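Local coordinates for acyl-CoA dehydrogenase domain protein Tcur3481 (Thermomonospora curvata, PDB 6WY9) that probably acts as an FAD-dependent acyl-CoA dehydrogenase, a flavoenzyme of the family that oxidises acyl-CoA thioesters, at residues T90-L95 with P217-V222; G69-L74 with R224-A229. All coordinates share one frame; numbering follows the deposited sequence.

Contact 1: T90-L95 with P217-V222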
ATOM      1  N   THR B  90      14.004 -22.109 -22.270  1.00 45.56           N
ATOM      2  CA  THR B  90      14.824 -22.509 -23.407  1.00 43.92           C
ATOM      3  C   THR B  90      15.683 -21.358 -23.911  1.00 44.53           C
ATOM      4  O   THR B  90      16.873 -21.552 -24.199  1.00 44.39           O
ATOM      5  CB  THR B  90      13.938 -23.040 -24.544  1.00 43.85           C
ATOM      6  OG1 THR B  90      13.414 -24.315 -24.166  1.00 45.78           O
ATOM      7  CG2 THR B  90      14.734 -23.219 -25.836  1.00 41.17           C
ATOM      8  N   LEU B  91      15.086 -20.154 -24.073  1.00 43.11           N
ATOM      9  CA  LEU B  91      15.811 -19.072 -24.756  1.00 43.71           C
ATOM     10  C   LEU B  91      16.784 -18.335 -23.836  1.00 44.92           C
ATOM     11  O   LEU B  91      17.816 -17.856 -24.315  1.00 45.97           O
ATOM     12  CB  LEU B  91      14.827 -18.074 -25.403  1.00 42.97           C
ATOM     13  CG  LEU B  91      14.064 -18.703 -26.599  1.00 42.25           C
ATOM     14  CD1 LEU B  91      13.027 -17.767 -27.294  1.00 43.76           C
ATOM     15  CD2 LEU B  91      15.060 -19.304 -27.642  1.00 44.63           C
ATOM     16  N   VAL B  92      16.468 -18.193 -22.540  1.00 44.36           N
ATOM     17  CA  VAL B  92      17.483 -17.716 -21.594  1.00 44.74           C
ATOM     18  C   VAL B  92      18.657 -18.701 -21.532  1.00 47.30           C
ATOM     19  O   VAL B  92      19.830 -18.299 -21.537  1.00 49.10           O
ATOM     20  CB  VAL B  92      16.866 -17.459 -20.195  1.00 43.17           C
ATOM     21  CG1 VAL B  92      17.943 -17.155 -19.149  1.00 44.07           C
ATOM     22  CG2 VAL B  92      15.812 -16.286 -20.232  1.00 43.53           C
ATOM     23  N   ALA B  93      18.375 -20.006 -21.480  1.00 46.21           N
ATOM     24  CA  ALA B  93      19.492 -20.951 -21.502  1.00 46.47           C
ATOM     25  C   ALA B  93      20.291 -20.795 -22.781  1.00 47.03           C
ATOM     26  O   ALA B  93      21.530 -20.836 -22.759  1.00 46.67           O
ATOM     27  CB  ALA B  93      18.992 -22.388 -21.353  1.00 46.89           C
ATOM     28  N   ALA B  94      19.600 -20.583 -23.915  1.00 46.65           N
ATOM     29  CA  ALA B  94      20.316 -20.507 -25.185  1.00 48.38           C
ATOM     30  C   ALA B  94      21.163 -19.243 -25.263  1.00 48.40           C
ATOM     31  O   ALA B  94      22.270 -19.259 -25.821  1.00 50.28           O
ATOM     32  CB  ALA B  94      19.330 -20.581 -26.365  1.00 48.77           C
ATOM     33  N   LEU B  95      20.637 -18.129 -24.746  1.00 47.48           N
ATOM     34  CA  LEU B  95      21.423 -16.903 -24.682  1.00 48.71           C
ATOM     35  C   LEU B  95      22.623 -17.054 -23.752  1.00 49.13           C
ATOM     36  O   LEU B  95      23.701 -16.521 -24.038  1.00 52.14           O
ATOM     37  CB  LEU B  95      20.534 -15.731 -24.250  1.00 47.84           C
ATOM     38  CG  LEU B  95      19.533 -15.210 -25.282  1.00 49.94           C
ATOM     39  CD1 LEU B  95      18.717 -14.018 -24.655  1.00 51.10           C
ATOM     40  CD2 LEU B  95      20.280 -14.766 -26.507  1.00 52.43           C
ATOM     41  N   PRO B 217      26.076 -15.065 -12.830  1.00 44.11           N
ATOM     42  CA  PRO B 217      25.427 -13.765 -12.568  1.00 44.20           C
ATOM     43  C   PRO B 217      24.801 -13.188 -13.823  1.00 45.55           C
ATOM     44  O   PRO B 217      23.746 -12.558 -13.746  1.00 46.33           O
ATOM     45  CB  PRO B 217      26.563 -12.878 -12.024  1.00 42.91           C
ATOM     46  CG  PRO B 217      27.865 -13.721 -12.148  1.00 45.05           C
ATOM     47  CD  PRO B 217      27.549 -14.986 -12.865  1.00 45.34           C
ATOM     48  N   TRP B 218      25.424 -13.399 -14.991  1.00 46.90           N
ATOM     49  CA  TRP B 218      24.817 -12.948 -16.240  1.00 47.58           C
ATOM     50  C   TRP B 218      23.467 -13.624 -16.476  1.00 45.91           C
ATOM     51  O   TRP B 218      22.467 -12.977 -16.838  1.00 44.27           O
ATOM     52  CB  TRP B 218      25.764 -13.242 -17.387  1.00 51.80           C
ATOM     53  CG  TRP B 218      25.434 -12.588 -18.639  1.00 57.67           C
ATOM     54  CD1 TRP B 218      25.869 -11.367 -19.060  1.00 61.94           C
ATOM     55  CD2 TRP B 218      24.643 -13.127 -19.699  1.00 59.78           C
ATOM     56  NE1 TRP B 218      25.382 -11.101 -20.317  1.00 64.23           N
ATOM     57  CE2 TRP B 218      24.625 -12.167 -20.733  1.00 62.75           C
ATOM     58  CE3 TRP B 218      23.942 -14.321 -19.873  1.00 60.52           C
ATOM     59  CZ2 TRP B 218      23.937 -12.367 -21.927  1.00 63.04           C
ATOM     60  CZ3 TRP B 218      23.258 -14.518 -21.068  1.00 61.32           C
ATOM     61  CH2 TRP B 218      23.268 -13.549 -22.078  1.00 62.28           C
ATOM     62  N   THR B 219      23.427 -14.938 -16.300  1.00 45.00           N
ATOM     63  CA  THR B 219      22.190 -15.646 -16.571  1.00 43.98           C
ATOM     64  C   THR B 219      21.099 -15.227 -15.587  1.00 42.80           C
ATOM     65  O   THR B 219      19.933 -15.101 -15.964  1.00 42.94           O
ATOM     66  CB  THR B 219      22.443 -17.157 -16.549  1.00 43.28           C
ATOM     67  OG1 THR B 219      23.384 -17.475 -17.568  1.00 46.44           O
ATOM     68  CG2 THR B 219      21.155 -17.921 -16.859  1.00 42.93           C
ATOM     69  N   LEU B 220      21.461 -14.957 -14.334  1.00 44.79           N
ATOM     70  CA  LEU B 220      20.453 -14.511 -13.373  1.00 44.21           C
ATOM     71  C   LEU B 220      19.880 -13.143 -13.757  1.00 44.85           C
ATOM     72  O   LEU B 220      18.668 -12.918 -13.657  1.00 44.04           O
ATOM     73  CB  LEU B 220      21.047 -14.485 -11.962  1.00 43.59           C
ATOM     74  CG  LEU B 220      21.418 -15.850 -11.366  1.00 43.63           C
ATOM     75  CD1 LEU B 220      22.246 -15.655 -10.111  1.00 42.85           C
ATOM     76  CD2 LEU B 220      20.181 -16.697 -11.059  1.00 41.97           C
ATOM     77  N   ASP B 221      20.732 -12.209 -14.193  1.00 43.35           N
ATOM     78  CA  ASP B 221      20.222 -10.912 -14.647  1.00 44.47           C
ATOM     79  C   ASP B 221      19.303 -11.040 -15.868  1.00 41.28           C
ATOM     80  O   ASP B 221      18.256 -10.376 -15.952  1.00 39.59           O
ATOM     81  CB  ASP B 221      21.386  -9.992 -14.964  1.00 49.18           C
ATOM     82  CG  ASP B 221      21.966  -9.369 -13.710  1.00 56.55           C
ATOM     83  OD1 ASP B 221      21.309  -9.461 -12.643  1.00 58.52           O
ATOM     84  OD2 ASP B 221      23.055  -8.790 -13.805  1.00 59.76           O
ATOM     85  N   VAL B 222      19.701 -11.855 -16.839  1.00 41.75           N
ATOM     86  CA  VAL B 222      18.876 -12.066 -18.025  1.00 41.35           C
ATOM     87  C   VAL B 222      17.564 -12.742 -17.657  1.00 40.75           C
ATOM     88  O   VAL B 222      16.500 -12.374 -18.170  1.00 39.81           O
ATOM     89  CB  VAL B 222      19.647 -12.891 -19.065  1.00 42.64           C
ATOM     90  CG1 VAL B 222      18.671 -13.385 -20.182  1.00 43.33           C
ATOM     91  CG2 VAL B 222      20.807 -12.090 -19.616  1.00 44.74           C
TER

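Contact 2: G69-L74 with R224-A229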
ATOM      1  N   GLY B  69      16.480  -7.761 -26.378  1.00 49.46           N
ATOM      2  CA  GLY B  69      15.298  -6.972 -26.726  1.00 48.79           C
ATOM      3  C   GLY B  69      14.248  -7.762 -27.480  1.00 47.46           C
ATOM      4  O   GLY B  69      13.043  -7.693 -27.170  1.00 45.21           O
ATOM      5  N   ALA B  70      14.676  -8.496 -28.516  1.00 47.71           N
ATOM      6  CA  ALA B  70      13.734  -9.331 -29.255  1.00 46.23           C
ATOM      7  C   ALA B  70      13.139 -10.400 -28.342  1.00 46.20           C
ATOM      8  O   ALA B  70      11.935 -10.696 -28.412  1.00 45.34           O
ATOM      9  CB  ALA B  70      14.422  -9.983 -30.467  1.00 46.43           C
ATOM     10  N   LEU B  71      13.971 -11.004 -27.487  1.00 44.62           N
ATOM     11  CA  LEU B  71      13.444 -11.985 -26.555  1.00 44.36           C
ATOM     12  C   LEU B  71      12.348 -11.363 -25.690  1.00 43.74           C
ATOM     13  O   LEU B  71      11.261 -11.936 -25.525  1.00 43.86           O
ATOM     14  CB  LEU B  71      14.568 -12.546 -25.680  1.00 45.46           C
ATOM     15  CG  LEU B  71      14.012 -13.512 -24.619  1.00 45.35           C
ATOM     16  CD1 LEU B  71      13.211 -14.670 -25.256  1.00 42.83           C
ATOM     17  CD2 LEU B  71      15.122 -14.010 -23.655  1.00 47.39           C
ATOM     18  N   CYS B  72      12.589 -10.158 -25.190  1.00 44.66           N
ATOM     19  CA  CYS B  72      11.593  -9.536 -24.312  1.00 43.72           C
ATOM     20  C   CYS B  72      10.308  -9.200 -25.069  1.00 44.35           C
ATOM     21  O   CYS B  72       9.209  -9.289 -24.503  1.00 44.28           O
ATOM     22  CB  CYS B  72      12.190  -8.306 -23.651  1.00 45.08           C
ATOM     23  SG  CYS B  72      13.415  -8.775 -22.337  1.00 49.69           S
ATOM     24  N   VAL B  73      10.413  -8.810 -26.344  1.00 44.72           N
ATOM     25  CA  VAL B  73       9.212  -8.539 -27.129  1.00 43.81           C
ATOM     26  C   VAL B  73       8.405  -9.815 -27.280  1.00 43.46           C
ATOM     27  O   VAL B  73       7.186  -9.829 -27.077  1.00 40.83           O
ATOM     28  CB  VAL B  73       9.592  -7.923 -28.497  1.00 45.81           C
ATOM     29  CG1 VAL B  73       8.409  -7.861 -29.451  1.00 46.31           C
ATOM     30  CG2 VAL B  73      10.134  -6.529 -28.296  1.00 46.67           C
ATOM     31  N   LEU B  74       9.086 -10.922 -27.591  1.00 42.17           N
ATOM     32  CA  LEU B  74       8.395 -12.204 -27.712  1.00 42.00           C
ATOM     33  C   LEU B  74       7.781 -12.651 -26.382  1.00 40.74           C
ATOM     34  O   LEU B  74       6.651 -13.155 -26.360  1.00 40.21           O
ATOM     35  CB  LEU B  74       9.359 -13.268 -28.230  1.00 42.87           C
ATOM     36  CG  LEU B  74       8.842 -14.702 -28.306  1.00 43.22           C
ATOM     37  CD1 LEU B  74       7.720 -14.867 -29.379  1.00 42.62           C
ATOM     38  CD2 LEU B  74      10.006 -15.674 -28.579  1.00 44.06           C
ATOM     39  N   ARG B 224      15.979 -12.684 -14.775  1.00 36.63           N
ATOM     40  CA  ARG B 224      15.146 -11.698 -14.084  1.00 36.96           C
ATOM     41  C   ARG B 224      14.466 -10.772 -15.085  1.00 37.10           C
ATOM     42  O   ARG B 224      13.269 -10.441 -14.948  1.00 36.56           O
ATOM     43  CB  ARG B 224      15.995 -10.883 -13.099  1.00 37.40           C
ATOM     44  CG  ARG B 224      16.442 -11.674 -11.832  1.00 37.34           C
ATOM     45  CD  ARG B 224      17.352 -10.864 -10.883  1.00 40.07           C
ATOM     46  NE  ARG B 224      17.690 -11.611  -9.641  1.00 40.14           N
ATOM     47  CZ  ARG B 224      18.926 -11.848  -9.196  1.00 46.20           C
ATOM     48  NH1 ARG B 224      19.991 -11.408  -9.888  1.00 47.54           N
ATOM     49  NH2 ARG B 224      19.108 -12.532  -8.047  1.00 43.42           N
ATOM     50  N   THR B 225      15.239 -10.305 -16.074  1.00 37.17           N
ATOM     51  CA  THR B 225      14.721  -9.412 -17.107  1.00 37.86           C
ATOM     52  C   THR B 225      13.665 -10.128 -17.935  1.00 39.17           C
ATOM     53  O   THR B 225      12.591  -9.588 -18.194  1.00 38.38           O
ATOM     54  CB  THR B 225      15.892  -8.917 -17.971  1.00 40.06           C
ATOM     55  OG1 THR B 225      16.847  -8.252 -17.133  1.00 40.92           O
ATOM     56  CG2 THR B 225      15.434  -7.957 -19.051  1.00 40.57           C
ATOM     57  N   ALA B 226      13.949 -11.374 -18.324  1.00 39.43           N
ATOM     58  CA  ALA B 226      13.003 -12.144 -19.118  1.00 38.17           C
ATOM     59  C   ALA B 226      11.704 -12.405 -18.344  1.00 37.11           C
ATOM     60  O   ALA B 226      10.603 -12.321 -18.909  1.00 37.22           O
ATOM     61  CB  ALA B 226      13.681 -13.463 -19.551  1.00 38.83           C
ATOM     62  N   LEU B 227      11.815 -12.771 -17.062  1.00 36.19           N
ATOM     63  CA  LEU B 227      10.612 -12.994 -16.280  1.00 38.26           C
ATOM     64  C   LEU B 227       9.808 -11.706 -16.190  1.00 36.75           C
ATOM     65  O   LEU B 227       8.583 -11.730 -16.235  1.00 36.74           O
ATOM     66  CB  LEU B 227      10.968 -13.504 -14.862  1.00 39.33           C
ATOM     67  CG  LEU B 227      11.426 -14.971 -14.807  1.00 42.34           C
ATOM     68  CD1 LEU B 227      12.302 -15.240 -13.486  1.00 41.08           C
ATOM     69  CD2 LEU B 227      10.197 -15.903 -14.901  1.00 42.70           C
ATOM     70  N   ALA B 228      10.488 -10.575 -16.026  1.00 37.19           N
ATOM     71  CA  ALA B 228       9.765  -9.310 -16.009  1.00 35.49           C
ATOM     72  C   ALA B 228       9.074  -9.057 -17.344  1.00 37.16           C
ATOM     73  O   ALA B 228       7.973  -8.506 -17.364  1.00 37.11           O
ATOM     74  CB  ALA B 228      10.696  -8.171 -15.646  1.00 35.13           C
ATOM     75  N   ALA B 229       9.666  -9.495 -18.467  1.00 35.22           N
ATOM     76  CA  ALA B 229       8.968  -9.309 -19.747  1.00 37.83           C
ATOM     77  C   ALA B 229       7.660 -10.102 -19.790  1.00 37.94           C
ATOM     78  O   ALA B 229       6.620  -9.590 -20.239  1.00 37.68           O
ATOM     79  CB  ALA B 229       9.879  -9.694 -20.923  1.00 38.18           C
TER

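Contact 1: T90-L95 with P217-V222
Val92 meets Val222 methyl against methyl, CG1 to CG1 at 4.0 Å, the two valine side chains running alongside each other in opposing directions. The same CG1 of Val92 also lies 4.0 Å from CG2 of Thr219, and Val92 CG2 adds a touch on Val222 CG1, so one valine spans two residues of the facing helix. About one turn further along helix 87-100, at Leu95, the indole of Trp218 reaches across with its six-membered ring: CH2 comes within 4.1 Å of Leu95 CB, and CZ3 lies 3.6 Å from Leu95 O, an oblique approach rather than a hydrogen bond. The two segments run roughly antiparallel, at 145° with axes 9.9 Å apart, and join the all-helical N-terminal part of the acyl-CoA dehydrogenase fold to the first long helix of its C-terminal bundle. With CG anti to the backbone N, chi1 -167° carries the Trp218 ring across to Leu95; one face rests on Val222 CG2, and His100 stacks edge-to-face with it. A leucine in place of Trp218 would probably lose the ring contact with Leu95 and the stack with His100. Thr219 turns its methyl to Val92 while OG1 is hydrogen-bonded to Ala215 O, one turn back in its own helix.

Contact 2: G69-L74 with R224-A229
Leu71 opens the contact by extending CD2 to within 4.4 Å of Ala226 CB, a loose apolar touch made by the tip of the leucine. One residue on, Cys72 does most of the work. Its CB sits 3.8 Å from Ala229 CB, and its sulfur touches two methyl groups, those of Ala229 and Thr225, with SG 3.9 Å from Thr225 CG2. The backbone takes part as well: Ala229 CB lies 3.7 Å from Cys72 O and 3.8 Å from Cys72 CA, so the alanine methyl rests directly on the main chain of the other helix. Such small residues let the helices approach closely, with CA atoms of Cys72 and Ala229 5.3 Å apart and the segment axes 8.8 Å apart. The segments run in the same general direction, inclined at 33°, in the buried centre of the acyl-CoA dehydrogenase fold, where helix 67-80 of the N-terminal part packs against helix 215-248 of the C-terminal bundle. With CG2 anti to the backbone N (chi1 -58°), Thr225 gives its methyl to the sulfur, while OG1 is hydrogen-bonded to Asp221 O in the preceding turn of its own helix. Helix 260-288 packs on the same two residues, Val284 touching both Cys72 and Thr225. Helix 5-23 in turn packs on helix 67-80 through Val73 and Leu74.

How the contacts relate
After three earlier helices the chain forms helix 67-80 and then helix 87-100, crosses the β-sheet domain, and returns in helix 215-248, which meets both. Contact 2 closes the larger loop, with 149 residues between its segments; 121 residues lie between those of contact 1, whose loop falls wholly within it. The order is therefore nested, and the long helix meets the later N-terminal helix first and the earlier one about two turns further on. With centres 11 Å apart, the contacts merge into one apolar core: Val92 CG2 packs 3.6 Å from Ala226 CB, while Leu71 touches both Leu91 and Leu95. Together they tie the N-terminal helices to the C-terminal bundle.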